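Local coordinates for protein transcriptional regulator fur family (Xanthomonas campestris pv. campestris, PDB 7DH8) that probably acts as a zinc-dependent repressor of the Fur family, binding zinc and regulatory DNA to control zinc uptake, at residues His116-Leu121 and Ala129-Asp134; Ile122-His127 and Glu158-Cys163. All blocks are in the same frame, centred on the assembly; numbering follows the deposited sequence.

Overall arrangement
Interactions 1 and 2 share strand 119-123 of one three-stranded mixed sheet, and their centres lie about 13 Å apart. Interaction 1 pairs it with strand 129-131 in an antiparallel hairpin. Interaction 2 pairs its end with strand 151-160, which runs parallel to it. The segments alternate along the chain: 116-121, 122-127, 129-134, then 158-163. The two contacts meet directly, with F120 O 2.6 Å from V159 N in a probable hydrogen bond. Each holds part of a different zinc site. Interaction 1 supplies H116 and E131; interaction 2 supplies C123, C126 and C163. Both also touch the second subunit, so the sheet ties two metal sites to the dimer interface.

Interaction 1: His116-Leu121 and Ala129-Asp134. With ZN (zinc ion), chain B.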
# COMPACT_ATOMS: atom_id res chain seq x y z
N HIS A 116 3.14 -13.09 -7.30
CA HIS A 116 2.26 -13.57 -6.25
C HIS A 116 1.95 -12.40 -5.34
O HIS A 116 2.74 -11.47 -5.22
CB HIS A 116 2.94 -14.66 -5.42
CG HIS A 116 4.26 -14.25 -4.86
ND1 HIS A 116 5.38 -14.10 -5.65
CD2 HIS A 116 4.65 -13.93 -3.60
CE1 HIS A 116 6.40 -13.74 -4.90
NE2 HIS A 116 5.98 -13.62 -3.65
N SER A 117 0.87 -12.55 -4.62
CA SER A 117 0.45 -11.56 -3.64
C SER A 117 0.65 -12.18 -2.27
O SER A 117 0.27 -13.35 -2.06
CB SER A 117 -1.02 -11.18 -3.88
OG SER A 117 -1.00 -10.40 -5.07
N VAL A 118 1.31 -11.44 -1.37
CA VAL A 118 1.64 -11.96 -0.03
C VAL A 118 1.65 -10.81 0.97
O VAL A 118 2.01 -9.70 0.62
CB VAL A 118 3.00 -12.66 0.02
CG1 VAL A 118 2.98 -13.96 -0.73
CG2 VAL A 118 4.14 -11.68 -0.42
N PRO A 119 1.31 -11.07 2.22
CA PRO A 119 1.48 -10.06 3.27
C PRO A 119 2.94 -9.83 3.59
O PRO A 119 3.78 -10.74 3.57
CB PRO A 119 0.76 -10.69 4.48
CG PRO A 119 -0.12 -11.82 3.87
CD PRO A 119 0.70 -12.31 2.72
N PHE A 120 3.19 -8.61 3.99
CA PHE A 120 4.43 -8.13 4.59
C PHE A 120 4.13 -7.53 5.94
O PHE A 120 3.16 -6.77 6.06
CB PHE A 120 5.06 -7.03 3.69
CG PHE A 120 5.62 -7.57 2.46
CD1 PHE A 120 4.83 -7.69 1.33
CD2 PHE A 120 6.93 -8.01 2.42
CE1 PHE A 120 5.33 -8.26 0.19
CE2 PHE A 120 7.42 -8.59 1.26
CZ PHE A 120 6.63 -8.70 0.17
N LEU A 121 4.98 -7.85 6.94
CA LEU A 121 5.00 -7.16 8.23
C LEU A 121 6.09 -6.10 8.14
O LEU A 121 7.26 -6.44 7.94
CB LEU A 121 5.31 -8.12 9.38
CG LEU A 121 4.47 -9.42 9.44
CD1 LEU A 121 4.96 -10.33 10.52
CD2 LEU A 121 2.97 -9.04 9.59
N ALA A 129 11.14 -5.49 7.01
CA ALA A 129 9.97 -6.01 6.31
C ALA A 129 10.08 -7.52 6.22
O ALA A 129 11.09 -8.07 5.78
CB ALA A 129 9.83 -5.42 4.92
N VAL A 130 9.05 -8.20 6.68
CA VAL A 130 9.05 -9.66 6.65
C VAL A 130 7.97 -10.10 5.69
O VAL A 130 6.81 -9.70 5.83
CB VAL A 130 8.81 -10.27 8.04
CG1 VAL A 130 8.75 -11.83 7.92
CG2 VAL A 130 9.93 -9.87 9.01
N GLU A 131 8.32 -11.01 4.77
CA GLU A 131 7.43 -11.49 3.74
C GLU A 131 6.81 -12.80 4.20
O GLU A 131 7.54 -13.75 4.44
CB GLU A 131 8.18 -11.74 2.44
CG GLU A 131 7.20 -12.24 1.34
CD GLU A 131 7.88 -12.45 -0.02
OE1 GLU A 131 9.06 -12.05 -0.19
OE2 GLU A 131 7.22 -12.99 -0.94
N LEU A 132 5.49 -12.87 4.25
CA LEU A 132 4.80 -14.10 4.61
C LEU A 132 4.22 -14.72 3.34
O LEU A 132 4.36 -14.21 2.22
CB LEU A 132 3.71 -13.81 5.65
CG LEU A 132 4.14 -13.04 6.92
CD1 LEU A 132 3.01 -13.01 7.93
CD2 LEU A 132 5.38 -13.71 7.54
N GLU A 133 3.56 -15.85 3.51
CA GLU A 133 2.66 -16.39 2.49
C GLU A 133 1.35 -16.93 3.04
O GLU A 133 1.36 -17.91 3.79
CB GLU A 133 3.26 -17.63 1.81
CG GLU A 133 2.40 -18.22 0.67
CD GLU A 133 1.39 -19.27 1.18
OE1 GLU A 133 1.44 -19.57 2.41
OE2 GLU A 133 0.60 -19.84 0.36
N ASP A 134 0.21 -16.27 2.71
CA ASP A 134 -1.11 -16.71 3.19
C ASP A 134 -1.97 -16.84 1.93
O ASP A 134 -2.26 -15.84 1.28
CB ASP A 134 -1.56 -15.64 4.17
CG ASP A 134 -2.58 -16.19 5.18
OD1 ASP A 134 -3.59 -16.80 4.75
OD2 ASP A 134 -2.33 -16.08 6.41
ZN ZN B . 7.95 -12.93 -2.84
O HOH W 1 0.02 -15.30 0.04
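H116 and E131 reach the same zinc ion from opposite directions. H116 NE2 binds the metal at 2.2 Å and E131 OE2 at 2.0 Å. The carboxylate oxygen lies at the edge of the imidazole, and the two planes are only 10° apart. E131 gets there on an extended chain, with CG anti to its backbone N (chi1 -179°). H97 and C108 complete this site, so the ion joins the hairpin to the region of strand 96-99.

The backbones pair as antiparallel strands. L121 and V130 form a hydrogen-bonded pair, with L121 N to V130 O and V130 N to L121 O both 2.8 Å. F120 and E131 make the non-hydrogen-bonded pair. Past it, L132 N gives a nearly straight bond to P119 O (171°).

Apolar groups flank the metal-binding acid. F120 CE2 packs 3.4 Å from E131 CB, and V118 CG2 lies 3.6 Å from E131 CG. The L121 and L132 side chains cross at about a right angle, with CG of L121 nearest CD1 of L132. A water donates to S117 O and, weakly, to D134 O.

D134 caps helix 135-146 and forms a salt bridge with R144 of the second subunit, on which P119, L121 and L132 also pack. F120 sets its ring edge-to-face with H97 of strand 96-99, and its backbone also bonds to L157 of strand 151-160.

Interaction 2: Ile122-His127 and Glu158-Cys163; sequences ICDRCH and EVHGLC. With ZN (zinc ion), chain C.
C123, C126 and C163 bind one zinc ion through their sulfurs, with SG to metal distances of 2.3, 2.2 and 2.4 Å. C166 gives the fourth thiolate. The C123 sulfur lies anti to the backbone N (chi1 177°), which turns it to the zinc and to C163 N. It also accepts three backbone hydrogen bonds. One, from C163 N at 3.3 Å, crosses the contact and is nearly straight (171°). The others come from R125 N and C126 N. These N-H groups fix the sulfur and probably ease its charge. This is a Cys4 site built from two CxxC motifs, as in many Fur-family proteins.

Around it, D124 N donates to G161 O at 2.6 Å, holding the turn after C123 against the corner at G161. D124 OD1 accepts a weak bond from G161 N and touches H160 CB. Further out, I122 N donates to V159 O at 2.8 Å. L162 CD2 lies 3.9 Å above one face of the R125 guanidinium, toward its rim. I122 CD1 packs on E158 CB, while E158 OE1 and OE2 are hydrogen-bonded to S101 OG and E100 N. H160 NE2 bonds to T156 OG1 of the second subunit, a strand of which pairs antiparallel with 158-162.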
# COMPACT_ATOMS: atom_id res chain seq x y z
N ILE A 122 5.73 -4.84 8.28
CA ILE A 122 6.69 -3.76 8.11
C ILE A 122 6.75 -2.99 9.41
O ILE A 122 5.75 -2.46 9.86
CB ILE A 122 6.32 -2.85 6.92
CG1 ILE A 122 6.24 -3.66 5.64
CG2 ILE A 122 7.42 -1.73 6.70
CD1 ILE A 122 5.60 -2.79 4.44
N CYS A 123 7.92 -2.99 10.06
CA CYS A 123 8.00 -2.35 11.36
C CYS A 123 7.99 -0.85 11.13
O CYS A 123 8.76 -0.35 10.31
CB CYS A 123 9.27 -2.77 12.11
SG CYS A 123 9.45 -1.96 13.68
N ASP A 124 7.16 -0.14 11.89
CA ASP A 124 7.11 1.31 11.79
C ASP A 124 8.42 1.97 12.24
O ASP A 124 8.73 3.06 11.79
CB ASP A 124 5.97 1.86 12.65
CG ASP A 124 4.59 1.47 12.14
OD1 ASP A 124 4.44 1.06 10.96
OD2 ASP A 124 3.63 1.59 12.95
N ARG A 125 9.16 1.36 13.16
CA ARG A 125 10.28 2.07 13.78
C ARG A 125 11.62 1.75 13.10
O ARG A 125 12.37 2.67 12.73
CB ARG A 125 10.30 1.74 15.28
CG ARG A 125 11.52 2.40 16.06
CD ARG A 125 11.31 2.36 17.56
NE ARG A 125 9.96 2.78 17.90
CZ ARG A 125 9.30 2.27 18.93
NH1 ARG A 125 9.90 1.36 19.68
NH2 ARG A 125 8.04 2.66 19.19
N CYS A 126 11.93 0.48 12.87
CA CYS A 126 13.22 0.09 12.32
C CYS A 126 13.14 -0.23 10.84
O CYS A 126 14.20 -0.48 10.21
CB CYS A 126 13.77 -1.14 13.08
SG CYS A 126 12.96 -2.75 12.71
N HIS A 127 11.92 -0.25 10.28
CA HIS A 127 11.60 -0.39 8.86
C HIS A 127 11.92 -1.78 8.31
O HIS A 127 11.92 -1.95 7.09
CB HIS A 127 12.32 0.67 8.00
CG HIS A 127 12.24 2.06 8.59
ND1 HIS A 127 13.35 2.78 8.99
CD2 HIS A 127 11.16 2.83 8.91
CE1 HIS A 127 12.96 3.93 9.52
NE2 HIS A 127 11.64 3.99 9.46
N GLU A 158 0.03 -5.03 3.55
CA GLU A 158 1.18 -4.62 4.35
C GLU A 158 0.70 -4.36 5.77
O GLU A 158 -0.12 -3.47 6.00
CB GLU A 158 1.83 -3.40 3.71
CG GLU A 158 2.24 -3.69 2.23
CD GLU A 158 2.89 -2.49 1.48
OE1 GLU A 158 2.91 -1.37 1.98
OE2 GLU A 158 3.35 -2.72 0.35
N VAL A 159 1.22 -5.09 6.71
CA VAL A 159 0.79 -4.95 8.10
C VAL A 159 1.78 -4.04 8.79
O VAL A 159 2.99 -4.32 8.79
CB VAL A 159 0.68 -6.32 8.77
CG1 VAL A 159 0.31 -6.17 10.24
CG2 VAL A 159 -0.36 -7.17 8.03
N HIS A 160 1.28 -2.97 9.43
CA HIS A 160 2.13 -2.05 10.17
C HIS A 160 2.06 -2.28 11.68
O HIS A 160 1.15 -2.91 12.21
CB HIS A 160 1.75 -0.60 9.88
CG HIS A 160 1.55 -0.33 8.42
ND1 HIS A 160 2.60 -0.08 7.55
CD2 HIS A 160 0.41 -0.26 7.68
CE1 HIS A 160 2.11 0.12 6.33
NE2 HIS A 160 0.78 -0.01 6.38
N GLY A 161 3.05 -1.72 12.37
CA GLY A 161 3.18 -1.90 13.81
C GLY A 161 4.67 -2.00 14.14
O GLY A 161 5.53 -1.42 13.43
N LEU A 162 4.98 -2.79 15.17
CA LEU A 162 6.35 -2.89 15.67
C LEU A 162 6.82 -4.34 15.64
O LEU A 162 6.11 -5.24 16.10
CB LEU A 162 6.44 -2.38 17.10
CG LEU A 162 6.13 -0.87 17.27
CD1 LEU A 162 6.11 -0.47 18.76
CD2 LEU A 162 7.07 0.02 16.43
N CYS A 163 8.05 -4.55 15.14
CA CYS A 163 8.59 -5.89 15.22
C CYS A 163 8.92 -6.25 16.68
O CYS A 163 8.84 -5.41 17.58
CB CYS A 163 9.81 -6.01 14.33
SG CYS A 163 11.31 -5.14 15.13
ZN ZN C . 11.47 -2.90 14.38